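PDB 4FMZ: internalin from Listeria monocytogenes serotype 4b, which is a leucine-rich-repeat surface protein of the internalin family that probably takes part in adhesion to host cells and their invasion. Local coordinates for residues Leu73-Thr79 with Tyr94-Ile100; Leu117-Ser123 with Gly140-Leu145; Leu201-Thr205 with Arg222-Ile228; Ile228-Thr234 with Glu249-Ile255. All blocks are in the same frame, centred on the assembly; numbering follows the deposited sequence.

Interaction 1 of 4, residues Leu73-Thr79 with Tyr94-Ile100; sequences LNGNQIT and YIGTNKI
Leu73-Thr79 and Tyr94-Ile100 run side by side as equivalent turns of successive coils, Asn74 and Ile95 having CA atoms 4.9 Å apart and Thr79 and Ile100 4.5 Å. Backbone bonds join them at intervals: Leu73 N to Tyr94 O, Gly75 N to Gly96 O and Lys99 N to Ile78 O. Between these, the buried amide of Asn98 does the work. Its ND2 gives a nearly straight bond of 2.8 Å to Leu73 O (168° at the hydrogen), which lies in the amide plane, while its OD1 accepts from Ile78 N at 3.1 Å and, weakly, from Asn76 N. With CG beside the backbone N (chi1 -84°), the amide is swung across to the preceding coil. Leu73 O also receives Asn76 ND2 at 3.0 Å, from the face opposite to that used by Asn98. Farther out, Lys99 bends at its end (chi4 67°) to set NZ 2.7 Å from Gln77 OE1, above that amide plane. Waters link Asn74 OD1 with Gly96 N and with Thr97 OG1, while Asn74 ND2 bonds Asn72 OD1. A buried asparagine bonding the preceding coil's backbone through both ends of its amide is well known in leucine-rich repeats. The contact begins where strands 70-72 and 92-94 end, Tyr94 being the last residue of the second; Asn76 reaches back to Val51 O after strand 48-50, and Tyr94, its OH bonded to Asn92, lies edge-to-face with Tyr70 and Tyr116 of the flanking strands.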
# COMPACT_ATOMS: atom_id res chain seq x y z
N LEU A 73 16.98 -4.74 6.83
CA LEU A 73 18.10 -4.56 5.90
C LEU A 73 17.63 -3.76 4.68
O LEU A 73 18.12 -3.97 3.55
CB LEU A 73 18.69 -5.91 5.49
CG LEU A 73 19.42 -6.70 6.59
CD1 LEU A 73 19.74 -8.08 6.12
CD2 LEU A 73 20.73 -5.99 7.03
N ASN A 74 16.74 -2.79 4.92
CA ASN A 74 16.21 -1.86 3.92
C ASN A 74 17.31 -1.08 3.25
O ASN A 74 18.26 -0.67 3.94
CB ASN A 74 15.31 -0.82 4.60
CG ASN A 74 13.86 -1.12 4.58
OD1 ASN A 74 13.22 -1.14 3.53
ND2 ASN A 74 13.29 -1.23 5.77
N GLY A 75 17.18 -0.83 1.95
CA GLY A 75 18.10 0.02 1.20
C GLY A 75 19.57 -0.35 1.17
O GLY A 75 20.41 0.50 1.46
N ASN A 76 19.90 -1.59 0.78
CA ASN A 76 21.30 -2.01 0.63
C ASN A 76 21.50 -2.54 -0.82
O ASN A 76 20.78 -2.09 -1.72
CB ASN A 76 21.68 -3.05 1.69
CG ASN A 76 21.79 -2.46 3.07
OD1 ASN A 76 22.69 -1.69 3.35
ND2 ASN A 76 20.86 -2.79 3.95
N GLN A 77 22.44 -3.48 -1.03
CA GLN A 77 22.72 -4.05 -2.35
C GLN A 77 22.69 -5.58 -2.25
O GLN A 77 23.44 -6.28 -2.95
CB GLN A 77 24.09 -3.55 -2.88
CG GLN A 77 24.23 -2.03 -2.99
CD GLN A 77 23.48 -1.45 -4.17
OE1 GLN A 77 23.90 -1.58 -5.32
NE2 GLN A 77 22.37 -0.78 -3.90
N ILE A 78 21.82 -6.11 -1.38
CA ILE A 78 21.69 -7.55 -1.15
C ILE A 78 21.04 -8.23 -2.35
O ILE A 78 20.03 -7.75 -2.87
CB ILE A 78 20.92 -7.83 0.17
CG1 ILE A 78 21.65 -7.17 1.38
CG2 ILE A 78 20.75 -9.33 0.42
CD1 ILE A 78 20.75 -6.80 2.54
N THR A 79 21.65 -9.35 -2.81
CA THR A 79 21.15 -10.17 -3.90
C THR A 79 20.79 -11.56 -3.37
O THR A 79 19.70 -12.04 -3.62
CB THR A 79 22.14 -10.27 -5.07
OG1 THR A 79 23.41 -10.70 -4.59
CG2 THR A 79 22.29 -8.97 -5.83
N TYR A 94 12.41 -6.93 6.98
CA TYR A 94 12.32 -5.77 6.08
C TYR A 94 13.51 -5.77 5.15
O TYR A 94 14.61 -5.43 5.57
CB TYR A 94 12.22 -4.47 6.90
CG TYR A 94 11.17 -4.55 7.99
CD1 TYR A 94 9.80 -4.59 7.67
CD2 TYR A 94 11.53 -4.67 9.32
CE1 TYR A 94 8.83 -4.70 8.66
CE2 TYR A 94 10.56 -4.77 10.33
CZ TYR A 94 9.20 -4.78 9.99
OH TYR A 94 8.22 -4.88 10.96
N ILE A 95 13.33 -6.26 3.92
CA ILE A 95 14.43 -6.38 2.97
C ILE A 95 14.09 -5.75 1.64
O ILE A 95 14.58 -6.19 0.60
CB ILE A 95 14.95 -7.84 2.81
CG1 ILE A 95 13.80 -8.86 2.73
CG2 ILE A 95 15.94 -8.17 3.92
CD1 ILE A 95 14.23 -10.34 2.43
N GLY A 96 13.28 -4.68 1.69
CA GLY A 96 12.92 -3.89 0.52
C GLY A 96 14.09 -3.03 0.08
O GLY A 96 15.06 -2.86 0.82
N THR A 97 14.00 -2.45 -1.13
CA THR A 97 15.00 -1.57 -1.78
C THR A 97 16.41 -2.25 -1.80
O THR A 97 17.42 -1.68 -1.39
CB THR A 97 15.01 -0.12 -1.22
OG1 THR A 97 15.03 -0.13 0.20
CG2 THR A 97 13.82 0.70 -1.67
N ASN A 98 16.44 -3.50 -2.26
CA ASN A 98 17.66 -4.29 -2.44
C ASN A 98 17.64 -4.82 -3.88
O ASN A 98 16.89 -4.28 -4.70
CB ASN A 98 17.75 -5.40 -1.38
CG ASN A 98 18.32 -4.93 -0.08
OD1 ASN A 98 19.51 -4.66 0.02
ND2 ASN A 98 17.50 -4.80 0.95
N LYS A 99 18.43 -5.85 -4.18
CA LYS A 99 18.47 -6.41 -5.53
C LYS A 99 18.07 -7.89 -5.49
O LYS A 99 18.58 -8.69 -6.28
CB LYS A 99 19.89 -6.24 -6.12
CG LYS A 99 20.28 -4.80 -6.42
CD LYS A 99 21.79 -4.68 -6.59
CE LYS A 99 22.19 -3.55 -7.53
NZ LYS A 99 21.86 -2.21 -6.99
N ILE A 100 17.16 -8.25 -4.57
CA ILE A 100 16.71 -9.62 -4.36
C ILE A 100 15.79 -10.08 -5.50
O ILE A 100 14.84 -9.38 -5.87
CB ILE A 100 16.05 -9.80 -2.96
CG1 ILE A 100 17.09 -9.58 -1.82
CG2 ILE A 100 15.42 -11.18 -2.81
CD1 ILE A 100 16.51 -8.94 -0.57
O HOH W 1 11.54 -2.93 3.39
O HOH W 2 12.56 -0.01 1.27

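Interaction 2 of 4, residues Leu117-Ser123 with Gly140-Leu145; sequences LNEDNIS and GANHNL
Asn142, Asn144 and Ser123 have the largest buried areas where 117-123 meets 140-145, Asn142 well ahead. Its ND2 donates 2.8 Å to Leu117 O with 172° at the hydrogen; the acceptor lies close to the Asn142 amide plane, whereas the donor stands above the plane of the Leu117 carbonyl. OD1 of the same amide takes Ile122 N at 2.8 Å, again almost straight. Thus one side chain bridges two backbone groups five residues apart and fixes the course of the loop between them. Ile122 lies alongside Asn142, pointing the same way. Such a buried asparagine is the signature of the leucine-rich repeat; here the preceding coil has Asp120 at the matching place, whose OD1 makes weak bonds to Asn98 N and Ile100 N one coil further back. On the exposed side, Asn144 ND2 meets a lone pair of Asn121 OD1 at 3.0 Å, in the carbonyl plane, the two amides turned 51° apart. The swing of Asn121 CG away from its own N (chi1 -167°) brings OD1 to this place. A water ties the same OD1 and Ile122 O to Asn144 N. Ser123 makes a looser contact, its CB resting 3.7 Å from Asn144 O.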
# COMPACT_ATOMS: atom_id res chain seq x y z
N LEU A 117 9.22 -6.69 0.88
CA LEU A 117 10.06 -7.04 -0.26
C LEU A 117 9.87 -6.00 -1.35
O LEU A 117 10.11 -6.28 -2.53
CB LEU A 117 9.65 -8.44 -0.76
CG LEU A 117 10.01 -9.61 0.15
CD1 LEU A 117 9.19 -10.83 -0.21
CD2 LEU A 117 11.49 -9.92 0.07
N ASN A 118 9.44 -4.81 -0.96
CA ASN A 118 9.17 -3.70 -1.87
C ASN A 118 10.42 -3.23 -2.59
O ASN A 118 11.50 -3.17 -1.99
CB ASN A 118 8.52 -2.51 -1.14
CG ASN A 118 9.37 -1.99 0.01
OD1 ASN A 118 9.56 -2.67 1.01
ND2 ASN A 118 9.94 -0.82 -0.15
N GLU A 119 10.28 -2.91 -3.88
CA GLU A 119 11.35 -2.41 -4.75
C GLU A 119 12.52 -3.41 -4.89
O GLU A 119 13.67 -3.01 -5.03
CB GLU A 119 11.84 -1.01 -4.31
CG GLU A 119 10.78 0.06 -4.50
CD GLU A 119 11.03 1.38 -3.79
OE1 GLU A 119 11.81 2.20 -4.33
OE2 GLU A 119 10.40 1.62 -2.73
N ASP A 120 12.20 -4.71 -4.89
CA ASP A 120 13.17 -5.76 -5.18
C ASP A 120 12.89 -6.20 -6.63
O ASP A 120 12.21 -5.45 -7.34
CB ASP A 120 13.04 -6.90 -4.15
CG ASP A 120 13.81 -6.63 -2.86
OD1 ASP A 120 14.95 -6.17 -2.94
OD2 ASP A 120 13.26 -6.89 -1.77
N ASN A 121 13.39 -7.36 -7.09
CA ASN A 121 13.05 -7.80 -8.45
C ASN A 121 12.55 -9.26 -8.40
O ASN A 121 13.08 -10.14 -9.07
CB ASN A 121 14.21 -7.62 -9.43
CG ASN A 121 13.79 -7.77 -10.89
OD1 ASN A 121 12.60 -7.68 -11.24
ND2 ASN A 121 14.74 -8.05 -11.75
N ILE A 122 11.50 -9.48 -7.60
CA ILE A 122 10.94 -10.82 -7.42
C ILE A 122 9.80 -11.06 -8.43
O ILE A 122 8.93 -10.21 -8.60
CB ILE A 122 10.47 -11.02 -5.95
CG1 ILE A 122 11.62 -10.76 -4.94
CG2 ILE A 122 9.88 -12.43 -5.73
CD1 ILE A 122 11.15 -10.11 -3.68
N SER A 123 9.82 -12.23 -9.08
CA SER A 123 8.80 -12.65 -10.03
C SER A 123 8.16 -13.96 -9.58
O SER A 123 7.03 -14.24 -9.97
CB SER A 123 9.40 -12.78 -11.43
OG SER A 123 10.47 -13.71 -11.44
N GLY A 140 5.24 -4.34 -3.12
CA GLY A 140 5.23 -3.15 -3.95
C GLY A 140 6.44 -2.96 -4.84
O GLY A 140 7.56 -3.22 -4.41
N ALA A 141 6.21 -2.53 -6.08
CA ALA A 141 7.24 -2.21 -7.09
C ALA A 141 8.18 -3.40 -7.44
O ALA A 141 9.36 -3.20 -7.73
CB ALA A 141 8.04 -0.99 -6.67
N ASN A 142 7.63 -4.61 -7.47
CA ASN A 142 8.30 -5.79 -8.01
C ASN A 142 7.69 -5.84 -9.41
O ASN A 142 6.64 -6.44 -9.61
CB ASN A 142 8.06 -7.04 -7.15
CG ASN A 142 8.97 -7.09 -5.96
OD1 ASN A 142 10.12 -7.53 -6.05
ND2 ASN A 142 8.51 -6.59 -4.82
N HIS A 143 8.27 -5.05 -10.33
CA HIS A 143 7.75 -4.78 -11.67
C HIS A 143 7.44 -6.01 -12.53
O HIS A 143 6.56 -5.92 -13.38
CB HIS A 143 8.71 -3.86 -12.44
CG HIS A 143 8.97 -2.56 -11.74
ND1 HIS A 143 7.94 -1.81 -11.19
CD2 HIS A 143 10.14 -1.93 -11.49
CE1 HIS A 143 8.52 -0.75 -10.64
NE2 HIS A 143 9.84 -0.78 -10.80
N ASN A 144 8.10 -7.14 -12.28
CA ASN A 144 7.92 -8.35 -13.08
C ASN A 144 7.05 -9.43 -12.40
O ASN A 144 6.88 -10.51 -12.97
CB ASN A 144 9.28 -8.91 -13.47
CG ASN A 144 10.05 -7.96 -14.35
OD1 ASN A 144 9.59 -7.54 -15.42
ND2 ASN A 144 11.22 -7.55 -13.89
N LEU A 145 6.45 -9.10 -11.24
CA LEU A 145 5.55 -10.01 -10.54
C LEU A 145 4.17 -10.05 -11.24
O LEU A 145 3.67 -9.00 -11.64
CB LEU A 145 5.40 -9.55 -9.07
CG LEU A 145 4.43 -10.32 -8.17
CD1 LEU A 145 4.88 -11.78 -7.97
CD2 LEU A 145 4.29 -9.63 -6.82
O HOH W 3 11.43 -4.83 -9.82
O HOH W 4 9.92 -8.20 -10.25

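Interaction 3 of 4, residues Leu201-Thr205 with Arg222-Ile228; sequences LHYFT and RLNSLKI
Backbone hydrogen bonds pair Leu201-Thr205 with Arg222-Ile228 in parallel: the axes of strands 203-205 and 225-227 approach to 4.8 Å, their directions differing by 4°. Phe204 bonds the neighbouring strand through both its N (to Ser225 O, 3.1 Å) and its O (from Lys227 N, 3.0 Å). Ahead of the strands His202 O accepts twice, from Asn224 N and Ser225 N. A water joins Leu201 O to Arg222 N. Among apolar contacts, Phe204 and Leu226 point the same way on the buried face; with CG anti to the backbone N (chi1 -178°) the ring is carried along Leu226, Phe204 CD2 3.6 Å from Leu226 CD1. Leu223 CD1 packs at 4.0 Å against Phe204 CB. The CH-pi contact is made by Arg222 CB, 3.8 Å from the centroid of the His202 ring and over its face, 24° off the normal; His202 ND1 is hydrogen-bonded to Ser200 O. On the other face of the sheet Tyr203 lies beside Asn224 and Ser225, with Ser225 OG 3.4 Å from Tyr203 CE1; Ser225 OG in turn donates to Asn224 OD1. Thr205 OG1 touches Lys227 CB there and is hydrogen-bonded to Asn185. These strands are neighbours in the parallel array of the leucine-rich-repeat solenoid: strand 181-183 adjoins 203-205, and just ahead of them the rings of His202 and Tyr180 stack; strand 247-249 adjoins 225-227, where Lys227 makes a cation-pi contact with Trp247.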
# COMPACT_ATOMS: atom_id res chain seq x y z
N LEU A 201 -12.63 -5.21 4.48
CA LEU A 201 -11.79 -4.14 3.94
C LEU A 201 -12.31 -2.75 4.32
O LEU A 201 -13.48 -2.45 4.12
CB LEU A 201 -11.66 -4.29 2.42
CG LEU A 201 -10.39 -3.73 1.76
CD1 LEU A 201 -9.12 -4.42 2.31
CD2 LEU A 201 -10.45 -3.91 0.26
N HIS A 202 -11.43 -1.91 4.88
CA HIS A 202 -11.78 -0.55 5.28
C HIS A 202 -11.04 0.48 4.41
O HIS A 202 -11.47 1.62 4.33
CB HIS A 202 -11.46 -0.32 6.77
CG HIS A 202 -12.41 -0.98 7.72
ND1 HIS A 202 -12.56 -2.35 7.75
CD2 HIS A 202 -13.15 -0.43 8.72
CE1 HIS A 202 -13.41 -2.60 8.74
NE2 HIS A 202 -13.80 -1.47 9.34
N TYR A 203 -9.91 0.07 3.81
CA TYR A 203 -9.03 0.93 3.00
C TYR A 203 -8.66 0.19 1.73
O TYR A 203 -8.13 -0.92 1.77
CB TYR A 203 -7.78 1.36 3.83
CG TYR A 203 -8.19 2.18 5.03
CD1 TYR A 203 -8.36 3.56 4.93
CD2 TYR A 203 -8.60 1.56 6.21
CE1 TYR A 203 -8.91 4.30 5.97
CE2 TYR A 203 -9.17 2.29 7.25
CZ TYR A 203 -9.32 3.66 7.13
OH TYR A 203 -9.84 4.40 8.16
N PHE A 204 -9.01 0.77 0.60
CA PHE A 204 -8.74 0.16 -0.69
C PHE A 204 -8.24 1.22 -1.68
O PHE A 204 -8.87 2.26 -1.87
CB PHE A 204 -10.00 -0.53 -1.23
CG PHE A 204 -9.88 -1.26 -2.55
CD1 PHE A 204 -8.72 -1.97 -2.88
CD2 PHE A 204 -10.97 -1.34 -3.41
CE1 PHE A 204 -8.63 -2.66 -4.09
CE2 PHE A 204 -10.89 -2.06 -4.61
CZ PHE A 204 -9.71 -2.71 -4.94
N THR A 205 -7.08 0.95 -2.28
CA THR A 205 -6.50 1.82 -3.29
C THR A 205 -6.11 0.93 -4.49
O THR A 205 -5.58 -0.17 -4.31
CB THR A 205 -5.39 2.72 -2.71
OG1 THR A 205 -4.91 3.60 -3.73
CG2 THR A 205 -4.24 1.96 -2.08
N ARG A 222 -17.92 -1.83 5.18
CA ARG A 222 -17.30 -0.94 6.17
C ARG A 222 -16.23 -0.04 5.55
O ARG A 222 -15.51 0.62 6.31
CB ARG A 222 -16.73 -1.74 7.35
CG ARG A 222 -17.77 -2.49 8.20
CD ARG A 222 -18.93 -1.64 8.68
NE ARG A 222 -18.56 -0.72 9.76
CZ ARG A 222 -19.39 0.17 10.30
NH1 ARG A 222 -20.63 0.30 9.85
NH2 ARG A 222 -18.97 0.96 11.28
N LEU A 223 -16.13 0.01 4.19
CA LEU A 223 -15.13 0.82 3.49
C LEU A 223 -15.16 2.27 3.95
O LEU A 223 -16.23 2.90 3.97
CB LEU A 223 -15.31 0.75 1.96
CG LEU A 223 -14.04 0.99 1.12
CD1 LEU A 223 -12.97 -0.10 1.37
CD2 LEU A 223 -14.39 1.01 -0.35
N ASN A 224 -13.99 2.78 4.34
CA ASN A 224 -13.79 4.13 4.84
C ASN A 224 -13.13 5.00 3.77
O ASN A 224 -13.54 6.16 3.60
CB ASN A 224 -12.94 4.11 6.13
CG ASN A 224 -12.60 5.47 6.66
OD1 ASN A 224 -11.79 6.19 6.09
ND2 ASN A 224 -13.22 5.85 7.76
N SER A 225 -12.11 4.47 3.08
CA SER A 225 -11.40 5.21 2.05
C SER A 225 -11.24 4.38 0.78
O SER A 225 -10.88 3.20 0.85
CB SER A 225 -10.03 5.67 2.55
OG SER A 225 -10.15 6.49 3.70
N LEU A 226 -11.52 4.99 -0.36
CA LEU A 226 -11.42 4.37 -1.68
C LEU A 226 -10.71 5.33 -2.62
O LEU A 226 -11.16 6.46 -2.79
CB LEU A 226 -12.82 3.96 -2.23
CG LEU A 226 -12.87 3.38 -3.66
CD1 LEU A 226 -12.20 2.02 -3.75
CD2 LEU A 226 -14.30 3.23 -4.13
N LYS A 227 -9.59 4.89 -3.19
CA LYS A 227 -8.77 5.63 -4.15
C LYS A 227 -8.67 4.76 -5.39
O LYS A 227 -8.03 3.71 -5.34
CB LYS A 227 -7.39 5.99 -3.57
CG LYS A 227 -7.42 6.80 -2.26
CD LYS A 227 -6.00 7.16 -1.80
CE LYS A 227 -6.00 7.96 -0.53
NZ LYS A 227 -6.33 7.15 0.68
N ILE A 228 -9.36 5.13 -6.46
CA ILE A 228 -9.40 4.28 -7.65
C ILE A 228 -9.48 5.17 -8.93
O ILE A 228 -10.15 4.83 -9.90
CB ILE A 228 -10.57 3.25 -7.48
CG1 ILE A 228 -10.44 2.01 -8.40
CG2 ILE A 228 -11.97 3.89 -7.48
CD1 ILE A 228 -11.25 0.74 -7.92
O HOH W 5 -15.87 -3.46 4.55

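Interaction 4 of 4, residues Ile228-Thr234 with Glu249-Ile255; sequences IGNNKIT and EIGTNQI
Ile228 and Ile233 form the tightly packed side of the contact with Ile250 and Asn253. Ile228 CG2 presses on Ile250 CD1 at 3.6 Å, the two side chains lying alongside, while Ile233 meets that same methyl at about a right angle. The Asn253 amide fills the space between the backbones: ND2 donates to Ile228 O at 3.3 Å and to Ile250 O at 3.0 Å, and OD1 accepts from Ile233 N at 3.0 Å (165° at the hydrogen). Both hydrogens of the buried amide are therefore used. Asn231 ND2 approaches Ile228 O from the opposite face of its plane. This is the recurrent buried-asparagine network of a leucine-rich-repeat solenoid, in which an asparagine of one coil bonds the turn of the coil before; Asn275 repeats it one coil on, donating to Ile250 O. The exposed side is held more loosely. Gln254 runs beside Lys232, its NE2 3.7 Å from Lys232 CB, and a water spans Lys232 O and Gln254 OE1. Thr234 CG2 rests 3.6 Å from Gln254 CB. At the far turn Thr252 CG2 touches Asn230 ND2 at 3.8 Å, a contact without a hydrogen bond between the side chains.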
# COMPACT_ATOMS: atom_id res chain seq x y z
N ILE A 228 -9.36 5.13 -6.46
CA ILE A 228 -9.40 4.28 -7.65
C ILE A 228 -9.48 5.17 -8.93
O ILE A 228 -10.15 4.83 -9.90
CB ILE A 228 -10.57 3.25 -7.48
CG1 ILE A 228 -10.44 2.01 -8.40
CG2 ILE A 228 -11.97 3.89 -7.48
CD1 ILE A 228 -11.25 0.74 -7.92
N GLY A 229 -8.71 6.26 -8.92
CA GLY A 229 -8.58 7.15 -10.07
C GLY A 229 -7.86 6.47 -11.22
O GLY A 229 -7.24 5.42 -11.02
N ASN A 230 -7.92 7.05 -12.43
CA ASN A 230 -7.31 6.49 -13.65
C ASN A 230 -7.69 5.02 -13.87
O ASN A 230 -6.85 4.12 -13.83
CB ASN A 230 -5.80 6.64 -13.75
CG ASN A 230 -5.44 6.79 -15.24
OD1 ASN A 230 -5.87 6.01 -16.11
ND2 ASN A 230 -4.70 7.80 -15.61
N ASN A 231 -8.97 4.80 -14.10
CA ASN A 231 -9.52 3.51 -14.44
C ASN A 231 -10.55 3.76 -15.54
O ASN A 231 -10.50 4.81 -16.18
CB ASN A 231 -10.09 2.82 -13.20
CG ASN A 231 -9.01 2.12 -12.40
OD1 ASN A 231 -8.47 1.12 -12.84
ND2 ASN A 231 -8.64 2.67 -11.26
N LYS A 232 -11.45 2.82 -15.78
CA LYS A 232 -12.48 2.96 -16.83
C LYS A 232 -13.87 2.82 -16.20
O LYS A 232 -14.76 2.23 -16.80
CB LYS A 232 -12.23 1.91 -17.94
CG LYS A 232 -10.90 2.10 -18.69
CD LYS A 232 -10.72 1.09 -19.83
CE LYS A 232 -10.25 -0.28 -19.42
NZ LYS A 232 -10.12 -1.20 -20.59
N ILE A 233 -14.06 3.37 -14.99
CA ILE A 233 -15.32 3.26 -14.26
C ILE A 233 -16.36 4.26 -14.80
O ILE A 233 -16.06 5.45 -15.00
CB ILE A 233 -15.09 3.44 -12.74
CG1 ILE A 233 -14.10 2.38 -12.20
CG2 ILE A 233 -16.42 3.40 -11.96
CD1 ILE A 233 -13.32 2.83 -10.99
N THR A 234 -17.59 3.77 -14.99
CA THR A 234 -18.71 4.59 -15.45
C THR A 234 -19.80 4.65 -14.38
O THR A 234 -20.34 5.72 -14.14
CB THR A 234 -19.28 4.05 -16.78
OG1 THR A 234 -19.66 2.68 -16.61
CG2 THR A 234 -18.29 4.13 -17.92
N GLU A 249 -11.69 9.02 -3.94
CA GLU A 249 -10.92 9.52 -5.09
C GLU A 249 -11.22 8.65 -6.27
O GLU A 249 -10.89 7.46 -6.24
CB GLU A 249 -9.40 9.54 -4.82
CG GLU A 249 -8.94 10.50 -3.74
CD GLU A 249 -7.45 10.44 -3.41
OE1 GLU A 249 -6.71 9.65 -4.05
OE2 GLU A 249 -7.03 11.20 -2.51
N ILE A 250 -11.87 9.20 -7.28
CA ILE A 250 -12.26 8.43 -8.45
C ILE A 250 -12.17 9.36 -9.69
O ILE A 250 -12.96 9.25 -10.63
CB ILE A 250 -13.65 7.76 -8.20
CG1 ILE A 250 -13.96 6.61 -9.18
CG2 ILE A 250 -14.80 8.75 -7.96
CD1 ILE A 250 -14.91 5.53 -8.67
N GLY A 251 -11.16 10.21 -9.68
CA GLY A 251 -10.88 11.12 -10.79
C GLY A 251 -10.33 10.35 -11.98
O GLY A 251 -9.93 9.19 -11.84
N THR A 252 -10.34 10.97 -13.17
CA THR A 252 -9.82 10.37 -14.41
C THR A 252 -10.51 8.99 -14.72
O THR A 252 -9.86 7.95 -14.92
CB THR A 252 -8.27 10.30 -14.37
OG1 THR A 252 -7.78 11.51 -13.77
CG2 THR A 252 -7.66 10.15 -15.75
N ASN A 253 -11.83 9.01 -14.73
CA ASN A 253 -12.63 7.83 -15.06
C ASN A 253 -13.63 8.23 -16.17
O ASN A 253 -13.38 9.22 -16.86
CB ASN A 253 -13.32 7.26 -13.81
CG ASN A 253 -12.42 6.32 -13.07
OD1 ASN A 253 -12.16 5.22 -13.52
ND2 ASN A 253 -11.92 6.73 -11.92
N GLN A 254 -14.73 7.48 -16.35
CA GLN A 254 -15.74 7.78 -17.37
C GLN A 254 -17.11 7.96 -16.71
O GLN A 254 -18.12 7.53 -17.24
CB GLN A 254 -15.75 6.66 -18.43
CG GLN A 254 -14.52 6.64 -19.34
CD GLN A 254 -14.37 5.34 -20.11
OE1 GLN A 254 -15.29 4.86 -20.77
NE2 GLN A 254 -13.17 4.78 -20.08
N ILE A 255 -17.15 8.62 -15.55
CA ILE A 255 -18.37 8.85 -14.78
C ILE A 255 -19.13 10.07 -15.32
O ILE A 255 -18.52 11.13 -15.51
CB ILE A 255 -17.98 9.05 -13.28
CG1 ILE A 255 -17.30 7.78 -12.71
CG2 ILE A 255 -19.18 9.50 -12.41
CD1 ILE A 255 -16.33 8.09 -11.58
O HOH W 6 -15.78 2.47 -19.53

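Overall arrangement
The four contacts follow one another along the chain, each joining coils adjacent in the leucine-rich-repeat solenoid. Interactions 1 and 2 have centres 11 Å apart and touch, Thr97 N lying 2.7 Å from Asn118 O and Ile100 O 2.8 Å from Asn121 N, probable hydrogen bonds that carry the stacking onward. Interactions 3 and 4 share Ile228: strand 225-227 leads into the turn 228-234, with centres 15 Å apart. Interaction 3 samples the parallel strands, the other three the turns beyond them. Interactions 1 and 4 lie on opposite sides of the chain's centre, about 35 Å between centres; the similar turn contacts at both places show the coil-to-coil packing repeating along the curved body.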